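PDB 5ZRN: long-chain-fatty-acid--CoA ligase FadD13 from Mycobacterium tuberculosis CDC1551, which belongs to the AMP-binding enzyme family of the ANL clan and is modelled here with one bound JSA molecule. Local coordinates for residues F275-A280 with I295-G300; W188-D193 with T329-V334; R244-G249 with D271-I276. All blocks are in the same frame, centred on the assembly; numbering follows the deposited sequence.

Overall arrangement
Interactions 1 and 3 lie side by side in one mixed sheet and share strand 274-278, which pairs with strand 296-302 in interaction 1 and with strand 247-249 in interaction 3. Interaction 1 is the more buried; interaction 3 is buried along its strands but frays toward solvent at Arg-244 and Asp-271. Interaction 2 is a surface contact between a helix end and a beta turn, with one hydrogen bond across it in place of a backbone ladder. Its Ile-192 packs on Ile-276, and the carbonyl of Asp-193 accepts a hydrogen bond from Arg-273 and a weak one from Tyr-274, both of interaction 3. JSA connects interactions 1 and 2: its adenine meets Gly-300, its alkyl end Trp-188 and Thr-329.

Interaction 1 of 3, residues F275-A280 with I295-G300. With JSA (5'-O-{[(1R)-1-hydroxydodecyl]sulfamoyl}adenosine), chain C.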
loop_
_atom_site.group_PDB
_atom_site.type_symbol
_atom_site.label_atom_id
_atom_site.label_comp_id
_atom_site.label_asym_id
_atom_site.label_seq_id
_atom_site.Cartn_x
_atom_site.Cartn_y
_atom_site.Cartn_z
ATOM N N PHE A 275 -12.023 -9.364 -7.877
ATOM C CA PHE A 275 -10.635 -8.909 -7.917
ATOM C C PHE A 275 -10.653 -7.389 -7.986
ATOM O O PHE A 275 -11.590 -6.801 -8.536
ATOM C CB PHE A 275 -9.908 -9.416 -9.176
ATOM C CG PHE A 275 -9.452 -10.846 -9.102
ATOM C CD1 PHE A 275 -10.074 -11.829 -9.866
ATOM C CD2 PHE A 275 -8.377 -11.206 -8.289
ATOM C CE1 PHE A 275 -9.628 -13.161 -9.824
ATOM C CE2 PHE A 275 -7.927 -12.527 -8.240
ATOM C CZ PHE A 275 -8.555 -13.507 -9.010
ATOM N N ILE A 276 -9.624 -6.759 -7.425
ATOM C CA ILE A 276 -9.490 -5.307 -7.482
ATOM C C ILE A 276 -8.251 -5.109 -8.337
ATOM O O ILE A 276 -7.237 -5.783 -8.132
ATOM C CB ILE A 276 -9.223 -4.675 -6.098
ATOM C CG1 ILE A 276 -10.365 -4.996 -5.135
ATOM C CG2 ILE A 276 -9.082 -3.163 -6.239
ATOM C CD1 ILE A 276 -10.051 -4.630 -3.705
ATOM N N THR A 277 -8.330 -4.199 -9.300
ATOM C CA THR A 277 -7.198 -3.947 -10.175
ATOM C C THR A 277 -7.032 -2.466 -10.499
ATOM O O THR A 277 -7.908 -1.646 -10.205
ATOM C CB THR A 277 -7.330 -4.747 -11.498
ATOM O OG1 THR A 277 -6.108 -4.641 -12.237
ATOM C CG2 THR A 277 -8.473 -4.213 -12.349
ATOM N N GLY A 278 -5.897 -2.132 -11.102
ATOM C CA GLY A 278 -5.621 -0.754 -11.461
ATOM C C GLY A 278 -4.270 -0.617 -12.138
ATOM O O GLY A 278 -3.483 -1.571 -12.189
ATOM N N GLY A 279 -3.997 0.576 -12.659
ATOM C CA GLY A 279 -2.736 0.812 -13.339
ATOM C C GLY A 279 -2.872 0.654 -14.840
ATOM O O GLY A 279 -1.953 0.985 -15.589
ATOM N N ALA A 280 -4.017 0.141 -15.280
ATOM C CA ALA A 280 -4.290 -0.063 -16.701
ATOM C C ALA A 280 -5.717 -0.557 -16.880
ATOM O O ALA A 280 -6.219 -1.337 -16.073
ATOM C CB ALA A 280 -3.318 -1.072 -17.287
ATOM N N ILE A 295 -17.033 -14.278 -11.605
ATOM C CA ILE A 295 -16.047 -13.503 -10.870
ATOM C C ILE A 295 -16.084 -12.040 -11.322
ATOM O O ILE A 295 -15.897 -11.727 -12.499
ATOM C CB ILE A 295 -14.639 -14.095 -11.065
ATOM C CG1 ILE A 295 -14.586 -15.477 -10.397
ATOM C CG2 ILE A 295 -13.580 -13.155 -10.485
ATOM C CD1 ILE A 295 -13.202 -16.118 -10.343
ATOM N N GLU A 296 -16.342 -11.147 -10.373
ATOM C CA GLU A 296 -16.412 -9.723 -10.669
ATOM C C GLU A 296 -15.058 -9.022 -10.571
ATOM O O GLU A 296 -14.132 -9.514 -9.917
ATOM C CB GLU A 296 -17.425 -9.047 -9.742
ATOM C CG GLU A 296 -18.856 -9.516 -9.974
ATOM C CD GLU A 296 -19.888 -8.663 -9.255
ATOM O OE1 GLU A 296 -21.096 -8.857 -9.519
ATOM O OE2 GLU A 296 -19.496 -7.804 -8.429
ATOM N N VAL A 297 -14.954 -7.867 -11.226
ATOM C CA VAL A 297 -13.717 -7.099 -11.232
ATOM C C VAL A 297 -13.935 -5.600 -11.061
ATOM O O VAL A 297 -14.655 -4.985 -11.843
ATOM C CB VAL A 297 -12.939 -7.310 -12.558
ATOM C CG1 VAL A 297 -11.604 -6.583 -12.502
ATOM C CG2 VAL A 297 -12.726 -8.795 -12.814
ATOM N N VAL A 298 -13.317 -5.022 -10.031
ATOM C CA VAL A 298 -13.394 -3.579 -9.795
ATOM C C VAL A 298 -12.023 -2.999 -10.183
ATOM O O VAL A 298 -10.977 -3.563 -9.835
ATOM C CB VAL A 298 -13.709 -3.220 -8.302
ATOM C CG1 VAL A 298 -15.073 -3.759 -7.909
ATOM C CG2 VAL A 298 -12.637 -3.769 -7.380
ATOM N N GLN A 299 -12.031 -1.887 -10.912
ATOM C CA GLN A 299 -10.792 -1.255 -11.362
ATOM C C GLN A 299 -10.642 0.160 -10.788
ATOM O O GLN A 299 -11.600 0.938 -10.767
ATOM C CB GLN A 299 -10.785 -1.205 -12.891
ATOM C CG GLN A 299 -11.198 -2.524 -13.537
ATOM C CD GLN A 299 -11.614 -2.372 -15.000
ATOM O OE1 GLN A 299 -12.722 -2.759 -15.384
ATOM N NE2 GLN A 299 -10.728 -1.818 -15.818
ATOM N N GLY A 300 -9.443 0.497 -10.326
ATOM C CA GLY A 300 -9.245 1.819 -9.763
ATOM C C GLY A 300 -8.128 2.619 -10.396
ATOM O O GLY A 300 -7.321 2.087 -11.152
HETATM C C4 JSA C . -3.419 4.643 -14.352
HETATM C C5 JSA C . -4.369 3.929 -13.636
HETATM C C6 JSA C . -5.502 3.485 -14.306
HETATM N N9 JSA C . -2.434 4.938 -13.511
HETATM C C2 JSA C . -4.712 4.449 -16.258
HETATM C C12 JSA C . -10.924 2.816 -3.216
HETATM C C11 JSA C . -10.057 1.754 -3.895
HETATM C C10 JSA C . -9.057 2.401 -4.854
HETATM C "C9'" JSA C . -8.179 1.354 -5.541
HETATM C "C8'" JSA C . -7.132 2.035 -6.424
HETATM C "C7'" JSA C . -6.172 1.030 -7.063
HETATM C "C6'" JSA C . -5.062 1.770 -7.810
HETATM C "C5'" JSA C . -4.062 0.810 -8.458
HETATM C "C4'" JSA C . -2.936 1.596 -9.134
HETATM C "C3'" JSA C . -2.139 2.393 -8.100
HETATM C "C2'" JSA C . -1.199 3.402 -8.763
HETATM C "C1'" JSA C . -0.443 4.187 -7.690
HETATM O O1 JSA C . 0.523 3.328 -7.079
HETATM N N8 JSA C . 0.232 5.357 -8.269
HETATM S S1 JSA C . 1.530 4.944 -9.165
HETATM O O2P JSA C . 1.589 3.453 -9.308
HETATM O O1P JSA C . 2.774 5.436 -8.488
HETATM O "O5'" JSA C . 1.415 5.547 -10.456
HETATM C C5A JSA C . 0.371 6.494 -10.699
HETATM C C4A JSA C . 0.090 6.640 -12.196
HETATM O "O4'" JSA C . -0.242 5.378 -12.798
HETATM C C3A JSA C . -1.140 7.513 -12.442
HETATM O "O3'" JSA C . -0.761 8.889 -12.353
HETATM C C2A JSA C . -1.373 7.151 -13.907
HETATM O "O2'" JSA C . -0.362 7.752 -14.720
HETATM C C1A JSA C . -1.175 5.633 -13.864
HETATM C C8 JSA C . -2.750 4.442 -12.317
HETATM N N7 JSA C . -3.928 3.825 -12.386
HETATM N N3 JSA C . -3.620 4.886 -15.655
HETATM N N1 JSA C . -5.636 3.762 -15.610
HETATM N N6 JSA C . -6.437 2.785 -13.670
#
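Phe-275 to Gly-278 and Glu-296 to Gly-300 are the neighbouring parallel strands of a beta-alpha-beta unit, joined through helix 284-292. The ladder starts where Phe-275 N donates to Glu-296 O and continues as Val-298 N reaches Phe-275 O at 2.9 Å, nearly straight. Thr-277 N then takes Val-298 O, and Gly-300 N closes on Thr-277 O at 2.6 Å. The two short strand axes are twisted by 28° against each other.

Side chains alternate between the two faces. On one, Ile-276 and Val-298 lie alongside each other, pointing the same way, with Ile-276 CG1 3.4 Å from Val-298 CG2. With Val-298 CG1 beside the backbone N (chi1 -63°), CG2 falls between the backbone N and the carbonyl carbon, where it also meets Phe-275 O. The other face carries Phe-275, Thr-277, Val-297 and Gln-299. Here the Thr-277 and Gln-299 side chains lie side by side, with Thr-277 CG2 3.4 Å from Gln-299 CG, while Thr-277 OG1 turns to the carbonyl of Ala-250 and is satisfied there. At the start of the strands Ile-295 CG2 approaches the Phe-275 ring obliquely, 3.8 Å from CD1.

Within this AMP-binding enzyme the two strands help, toward their C-terminal ends, to form the JSA pocket, with Gly-278 and Gly-300. Gly-300 O accepts a hydrogen bond from the adenine N6 of JSA at 2.8 Å, bent to 142° at the hydrogen. Gly-278 has no side chain, and the alkyl chain of the ligand passes close to its backbone, with Gly-278 CA 3.7 Å from JSA C5'. After the strand, the backbone turns at Gly-279 with positive phi, and this brings Ala-280 beside the purine, its N lying 3.8 Å from JSA C6.

Interaction 2 of 3, residues W188-D193 with T329-V334. With JSA (5'-O-{[(1R)-1-hydroxydodecyl]sulfamoyl}adenosine), chain C.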
loop_
_atom_site.group_PDB
_atom_site.type_symbol
_atom_site.label_atom_id
_atom_site.label_comp_id
_atom_site.label_asym_id
_atom_site.label_seq_id
_atom_site.Cartn_x
_atom_site.Cartn_y
_atom_site.Cartn_z
ATOM N N TRP A 188 -11.330 3.262 1.060
ATOM C CA TRP A 188 -11.396 1.923 0.484
ATOM C C TRP A 188 -12.436 1.051 1.186
ATOM O O TRP A 188 -13.271 0.421 0.540
ATOM C CB TRP A 188 -10.030 1.238 0.595
ATOM C CG TRP A 188 -9.007 1.655 -0.425
ATOM C CD1 TRP A 188 -8.693 2.926 -0.811
ATOM C CD2 TRP A 188 -8.131 0.789 -1.154
ATOM N NE1 TRP A 188 -7.678 2.906 -1.735
ATOM C CE2 TRP A 188 -7.313 1.607 -1.965
ATOM C CE3 TRP A 188 -7.956 -0.603 -1.200
ATOM C CZ2 TRP A 188 -6.331 1.080 -2.815
ATOM C CZ3 TRP A 188 -6.977 -1.127 -2.045
ATOM C CH2 TRP A 188 -6.178 -0.284 -2.840
ATOM N N ALA A 189 -12.368 1.010 2.514
ATOM C CA ALA A 189 -13.289 0.206 3.312
ATOM C C ALA A 189 -14.729 0.684 3.164
ATOM O O ALA A 189 -15.668 -0.081 3.376
ATOM C CB ALA A 189 -12.873 0.237 4.791
ATOM N N SER A 190 -14.906 1.950 2.809
ATOM C CA SER A 190 -16.247 2.485 2.639
ATOM C C SER A 190 -16.706 2.398 1.191
ATOM O O SER A 190 -17.893 2.527 0.908
ATOM C CB SER A 190 -16.309 3.944 3.099
ATOM O OG SER A 190 -16.054 4.062 4.487
ATOM N N THR A 191 -15.778 2.178 0.268
ATOM C CA THR A 191 -16.171 2.115 -1.134
ATOM C C THR A 191 -16.324 0.708 -1.686
ATOM O O THR A 191 -17.371 0.367 -2.226
ATOM C CB THR A 191 -15.197 2.898 -2.039
ATOM O OG1 THR A 191 -15.150 4.272 -1.625
ATOM C CG2 THR A 191 -15.665 2.840 -3.485
ATOM N N ILE A 192 -15.295 -0.120 -1.568
ATOM C CA ILE A 192 -15.418 -1.466 -2.094
ATOM C C ILE A 192 -16.188 -2.359 -1.123
ATOM O O ILE A 192 -16.253 -2.092 0.078
ATOM C CB ILE A 192 -14.037 -2.080 -2.419
ATOM C CG1 ILE A 192 -13.322 -2.513 -1.145
ATOM C CG2 ILE A 192 -13.189 -1.055 -3.162
ATOM C CD1 ILE A 192 -11.987 -3.188 -1.404
ATOM N N ASP A 193 -16.780 -3.414 -1.666
ATOM C CA ASP A 193 -17.569 -4.357 -0.888
ATOM C C ASP A 193 -16.704 -5.272 -0.022
ATOM O O ASP A 193 -16.472 -6.434 -0.369
ATOM C CB ASP A 193 -18.437 -5.187 -1.841
ATOM C CG ASP A 193 -19.445 -6.060 -1.118
ATOM O OD1 ASP A 193 -20.109 -6.875 -1.794
ATOM O OD2 ASP A 193 -19.580 -5.937 0.118
ATOM N N THR A 329 -14.212 8.050 -5.418
ATOM C CA THR A 329 -14.606 7.160 -4.338
ATOM C C THR A 329 -15.007 7.968 -3.104
ATOM O O THR A 329 -14.952 9.200 -3.111
ATOM C CB THR A 329 -13.453 6.205 -3.997
ATOM O OG1 THR A 329 -12.271 6.961 -3.710
ATOM C CG2 THR A 329 -13.167 5.284 -5.182
ATOM N N MET A 330 -15.440 7.284 -2.054
ATOM C CA MET A 330 -15.840 7.986 -0.840
ATOM C C MET A 330 -14.693 8.851 -0.292
ATOM O O MET A 330 -13.518 8.483 -0.397
ATOM C CB MET A 330 -16.279 6.987 0.238
ATOM C CG MET A 330 -17.570 6.239 -0.064
ATOM S SD MET A 330 -18.951 7.350 -0.488
ATOM C CE MET A 330 -19.239 8.246 1.093
ATOM N N PHE A 331 -15.038 10.011 0.262
ATOM C CA PHE A 331 -14.042 10.891 0.875
ATOM C C PHE A 331 -13.062 11.533 -0.095
ATOM O O PHE A 331 -12.023 12.046 0.312
ATOM C CB PHE A 331 -13.255 10.101 1.919
ATOM C CG PHE A 331 -14.119 9.377 2.898
ATOM C CD1 PHE A 331 -13.731 8.143 3.401
ATOM C CD2 PHE A 331 -15.329 9.925 3.313
ATOM C CE1 PHE A 331 -14.539 7.456 4.304
ATOM C CE2 PHE A 331 -16.150 9.245 4.219
ATOM C CZ PHE A 331 -15.753 8.007 4.715
ATOM N N THR A 332 -13.380 11.519 -1.376
ATOM C CA THR A 332 -12.462 12.110 -2.327
ATOM C C THR A 332 -13.156 12.715 -3.545
ATOM O O THR A 332 -14.118 12.163 -4.083
ATOM C CB THR A 332 -11.369 11.068 -2.739
ATOM O OG1 THR A 332 -10.978 11.269 -4.100
ATOM C CG2 THR A 332 -11.871 9.662 -2.548
ATOM N N ASP A 333 -12.667 13.885 -3.944
ATOM C CA ASP A 333 -13.205 14.609 -5.080
ATOM C C ASP A 333 -12.182 14.639 -6.204
ATOM O O ASP A 333 -10.982 14.810 -5.965
ATOM C CB ASP A 333 -13.559 16.039 -4.665
ATOM C CG ASP A 333 -14.785 16.101 -3.785
ATOM O OD1 ASP A 333 -14.963 17.122 -3.093
ATOM O OD2 ASP A 333 -15.580 15.138 -3.789
ATOM N N VAL A 334 -12.667 14.477 -7.429
ATOM C CA VAL A 334 -11.810 14.483 -8.605
ATOM C C VAL A 334 -12.406 15.396 -9.678
ATOM O O VAL A 334 -13.615 15.409 -9.886
ATOM C CB VAL A 334 -11.664 13.048 -9.173
ATOM C CG1 VAL A 334 -10.775 13.059 -10.395
ATOM C CG2 VAL A 334 -11.091 12.131 -8.115
HETATM C C4 JSA C . -3.419 4.643 -14.352
HETATM C C5 JSA C . -4.369 3.929 -13.636
HETATM C C6 JSA C . -5.502 3.485 -14.306
HETATM N N9 JSA C . -2.434 4.938 -13.511
HETATM C C2 JSA C . -4.712 4.449 -16.258
HETATM C C12 JSA C . -10.924 2.816 -3.216
HETATM C C11 JSA C . -10.057 1.754 -3.895
HETATM C C10 JSA C . -9.057 2.401 -4.854
HETATM C "C9'" JSA C . -8.179 1.354 -5.541
HETATM C "C8'" JSA C . -7.132 2.035 -6.424
HETATM C "C7'" JSA C . -6.172 1.030 -7.063
HETATM C "C6'" JSA C . -5.062 1.770 -7.810
HETATM C "C5'" JSA C . -4.062 0.810 -8.458
HETATM C "C4'" JSA C . -2.936 1.596 -9.134
HETATM C "C3'" JSA C . -2.139 2.393 -8.100
HETATM C "C2'" JSA C . -1.199 3.402 -8.763
HETATM C "C1'" JSA C . -0.443 4.187 -7.690
HETATM O O1 JSA C . 0.523 3.328 -7.079
HETATM N N8 JSA C . 0.232 5.357 -8.269
HETATM S S1 JSA C . 1.530 4.944 -9.165
HETATM O O2P JSA C . 1.589 3.453 -9.308
HETATM O O1P JSA C . 2.774 5.436 -8.488
HETATM O "O5'" JSA C . 1.415 5.547 -10.456
HETATM C C5A JSA C . 0.371 6.494 -10.699
HETATM C C4A JSA C . 0.090 6.640 -12.196
HETATM O "O4'" JSA C . -0.242 5.378 -12.798
HETATM C C3A JSA C . -1.140 7.513 -12.442
HETATM O "O3'" JSA C . -0.761 8.889 -12.353
HETATM C C2A JSA C . -1.373 7.151 -13.907
HETATM O "O2'" JSA C . -0.362 7.752 -14.720
HETATM C C1A JSA C . -1.175 5.633 -13.864
HETATM C C8 JSA C . -2.750 4.442 -12.317
HETATM N N7 JSA C . -3.928 3.825 -12.386
HETATM N N3 JSA C . -3.620 4.886 -15.655
HETATM N N1 JSA C . -5.636 3.762 -15.610
HETATM N N6 JSA C . -6.437 2.785 -13.670
#
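Thr-191 OG1 is shared by two backbone groups: Met-330 N donates to it at 3.1 Å and 160°, and the hydroxyl is also hydrogen-bonded to the carbonyl of Ser-187, one turn back in its own helix. The contact sets the C-terminal end of helix 178-191 against a type II beta turn, Thr-329 to Thr-332, that leads into strand 332-337. With OG1 anti to the carbonyl carbon (chi1 -59°), the hydroxyl lies beside the helix backbone and can serve both partners. A second tie between the same elements runs from Ser-187 OG to Met-330 O.

The methyl of Thr-191 faces inward. The two threonine side chains cross at about a right angle, and Thr-191 CG2 comes to 3.9 Å from Thr-329 CG2, while Thr-329 OG1 is held by the carbonyl of Gly-310. Toward solvent the touch is lighter. Met-330 CG brushes Ser-190 O at 3.9 Å before its chain bends away, and Ser-190 OG, itself bonded to the carbonyl of Ser-186, approaches the Phe-331 ring obliquely, 3.7 Å from CE1. Met-330 CB sits over the centre of that ring, so the two corner residues of the turn pack on each other.

Beneath this surface layer lies the far end of the JSA alkyl chain. It runs over one face of the Trp-188 indole, with JSA C12 3.3 Å from Trp-188 CD1 and JSA C9' 3.3 Å from Trp-188 CZ2, and Thr-329 CG2 meets JSA C12 at 3.9 Å.

Interaction 3 of 3, residues R244-G249 with D271-I276; sequences RVCIGG and DFRYFI
Gly-248 is packed tightly between backbone and aromatic rings. Its N donates to Tyr-274 O at 3.1 Å, in the carbonyl plane, and its O accepts from Ile-276 N at 2.8 Å. That same oxygen lies at the edge of the Phe-275 ring, 3.3 Å from CD2. Phe-272 comes in beside it: CE1 stands 3.8 Å from Gly-248 N, and Phe-272 CZ points at the centre of the Phe-275 ring face. Val-245 lies along Phe-272 and touches the ring edge, CG1 to CD1 at 3.6 Å.

On the other side of the sheet Ile-247 and Tyr-274 run side by side. Ile-247 CG2 makes an off-centre CH-pi contact with the tyrosine ring, 4.2 Å from its centroid, and also meets Ile-276 CD1. Tyr-274 CG stands between its backbone N and carbonyl carbon (chi1 65°), which lays the ring alongside the isoleucine. Arg-273 N is bound to Cys-246 O at 2.9 Å and 170°, while its guanidinium passes obliquely by Cys-246 CB to a salt bridge with Asp-198.

Toward the start of both segments the pairing loosens. Val-245 O and Phe-272 N are close but too poorly angled to bond, and on the solvent side Arg-244 NH1 is placed for a salt bridge with Asp-271 OD1, though the position of that oxygen is doubtful. Arg-244, with positive phi, closes helix 236-242 as the C-prime residue of a Schellman motif. From there the chain enters strand 247-249, then crosses through helices 252-258 and 262-265 to the adjacent parallel strand 274-278, a beta-alpha-beta crossover.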
loop_
_atom_site.group_PDB
_atom_site.type_symbol
_atom_site.label_atom_id
_atom_site.label_comp_id
_atom_site.label_asym_id
_atom_site.label_seq_id
_atom_site.Cartn_x
_atom_site.Cartn_y
_atom_site.Cartn_z
ATOM N N ARG A 244 -9.993 -20.116 1.248
ATOM C CA ARG A 244 -11.306 -19.501 1.135
ATOM C C ARG A 244 -11.241 -17.985 1.001
ATOM O O ARG A 244 -11.839 -17.255 1.793
ATOM C CB ARG A 244 -12.147 -19.869 2.356
ATOM C CG ARG A 244 -12.270 -21.358 2.568
ATOM C CD ARG A 244 -13.722 -21.724 2.693
ATOM N NE ARG A 244 -14.144 -21.902 4.073
ATOM C CZ ARG A 244 -15.394 -21.749 4.492
ATOM N NH1 ARG A 244 -16.346 -21.396 3.637
ATOM N NH2 ARG A 244 -15.698 -21.980 5.761
ATOM N N VAL A 245 -10.505 -17.522 -0.004
ATOM C CA VAL A 245 -10.359 -16.100 -0.271
ATOM C C VAL A 245 -11.676 -15.543 -0.783
ATOM O O VAL A 245 -12.391 -16.205 -1.531
ATOM C CB VAL A 245 -9.279 -15.834 -1.348
ATOM C CG1 VAL A 245 -9.357 -14.397 -1.827
ATOM C CG2 VAL A 245 -7.903 -16.117 -0.784
ATOM N N CYS A 246 -11.989 -14.322 -0.369
ATOM C CA CYS A 246 -13.204 -13.662 -0.803
ATOM C C CYS A 246 -12.839 -12.551 -1.780
ATOM O O CYS A 246 -13.578 -12.271 -2.721
ATOM C CB CYS A 246 -13.927 -13.033 0.385
ATOM S SG CYS A 246 -14.198 -14.085 1.795
ATOM N N ILE A 247 -11.694 -11.916 -1.545
ATOM C CA ILE A 247 -11.265 -10.799 -2.378
ATOM C C ILE A 247 -9.802 -10.904 -2.769
ATOM O O ILE A 247 -8.971 -11.335 -1.976
ATOM C CB ILE A 247 -11.454 -9.466 -1.630
ATOM C CG1 ILE A 247 -12.861 -9.399 -1.037
ATOM C CG2 ILE A 247 -11.196 -8.299 -2.572
ATOM C CD1 ILE A 247 -13.041 -8.267 -0.054
ATOM N N GLY A 248 -9.486 -10.488 -3.988
ATOM C CA GLY A 248 -8.110 -10.552 -4.429
ATOM C C GLY A 248 -7.652 -9.328 -5.196
ATOM O O GLY A 248 -8.359 -8.827 -6.071
ATOM N N GLY A 249 -6.463 -8.839 -4.854
ATOM C CA GLY A 249 -5.906 -7.691 -5.544
ATOM C C GLY A 249 -4.982 -8.193 -6.639
ATOM O O GLY A 249 -4.309 -9.216 -6.476
ATOM N N ASP A 271 -16.491 -18.981 -2.124
ATOM C CA ASP A 271 -16.234 -17.781 -1.338
ATOM C C ASP A 271 -15.670 -16.588 -2.104
ATOM O O ASP A 271 -15.890 -15.439 -1.711
ATOM C CB ASP A 271 -15.298 -18.135 -0.181
ATOM C CG ASP A 271 -15.899 -19.174 0.745
ATOM O OD1 ASP A 271 -15.142 -19.922 1.392
ATOM O OD2 ASP A 271 -17.140 -19.236 0.827
ATOM N N PHE A 272 -14.955 -16.846 -3.193
ATOM C CA PHE A 272 -14.354 -15.767 -3.959
ATOM C C PHE A 272 -15.393 -14.946 -4.711
ATOM O O PHE A 272 -16.168 -15.487 -5.503
ATOM C CB PHE A 272 -13.332 -16.320 -4.946
ATOM C CG PHE A 272 -12.442 -15.274 -5.515
ATOM C CD1 PHE A 272 -11.295 -14.880 -4.835
ATOM C CD2 PHE A 272 -12.769 -14.643 -6.707
ATOM C CE1 PHE A 272 -10.482 -13.867 -5.334
ATOM C CE2 PHE A 272 -11.964 -13.626 -7.220
ATOM C CZ PHE A 272 -10.819 -13.236 -6.534
ATOM N N ARG A 273 -15.383 -13.637 -4.475
ATOM C CA ARG A 273 -16.339 -12.725 -5.101
ATOM C C ARG A 273 -15.760 -11.826 -6.201
ATOM O O ARG A 273 -16.355 -11.696 -7.269
ATOM C CB ARG A 273 -16.992 -11.843 -4.029
ATOM C CG ARG A 273 -17.440 -12.599 -2.786
ATOM C CD ARG A 273 -18.420 -11.775 -1.959
ATOM N NE ARG A 273 -17.832 -10.557 -1.397
ATOM C CZ ARG A 273 -17.212 -10.484 -0.219
ATOM N NH1 ARG A 273 -17.082 -11.556 0.551
ATOM N NH2 ARG A 273 -16.720 -9.325 0.192
ATOM N N TYR A 274 -14.610 -11.198 -5.953
ATOM C CA TYR A 274 -14.036 -10.313 -6.972
ATOM C C TYR A 274 -12.568 -9.948 -6.812
ATOM O O TYR A 274 -11.954 -10.176 -5.764
ATOM C CB TYR A 274 -14.841 -9.009 -7.055
ATOM C CG TYR A 274 -14.769 -8.160 -5.803
ATOM C CD1 TYR A 274 -15.656 -8.362 -4.741
ATOM C CD2 TYR A 274 -13.796 -7.167 -5.670
ATOM C CE1 TYR A 274 -15.578 -7.590 -3.571
ATOM C CE2 TYR A 274 -13.705 -6.393 -4.510
ATOM C CZ TYR A 274 -14.599 -6.610 -3.464
ATOM O OH TYR A 274 -14.505 -5.847 -2.323
ATOM N N PHE A 275 -12.023 -9.364 -7.877
ATOM C CA PHE A 275 -10.635 -8.909 -7.917
ATOM C C PHE A 275 -10.653 -7.389 -7.986
ATOM O O PHE A 275 -11.590 -6.801 -8.536
ATOM C CB PHE A 275 -9.908 -9.416 -9.176
ATOM C CG PHE A 275 -9.452 -10.846 -9.102
ATOM C CD1 PHE A 275 -10.074 -11.829 -9.866
ATOM C CD2 PHE A 275 -8.377 -11.206 -8.289
ATOM C CE1 PHE A 275 -9.628 -13.161 -9.824
ATOM C CE2 PHE A 275 -7.927 -12.527 -8.240
ATOM C CZ PHE A 275 -8.555 -13.507 -9.010
ATOM N N ILE A 276 -9.624 -6.759 -7.425
ATOM C CA ILE A 276 -9.490 -5.307 -7.482
ATOM C C ILE A 276 -8.251 -5.109 -8.337
ATOM O O ILE A 276 -7.237 -5.783 -8.132
ATOM C CB ILE A 276 -9.223 -4.675 -6.098
ATOM C CG1 ILE A 276 -10.365 -4.996 -5.135
ATOM C CG2 ILE A 276 -9.082 -3.163 -6.239
ATOM C CD1 ILE A 276 -10.051 -4.630 -3.705
#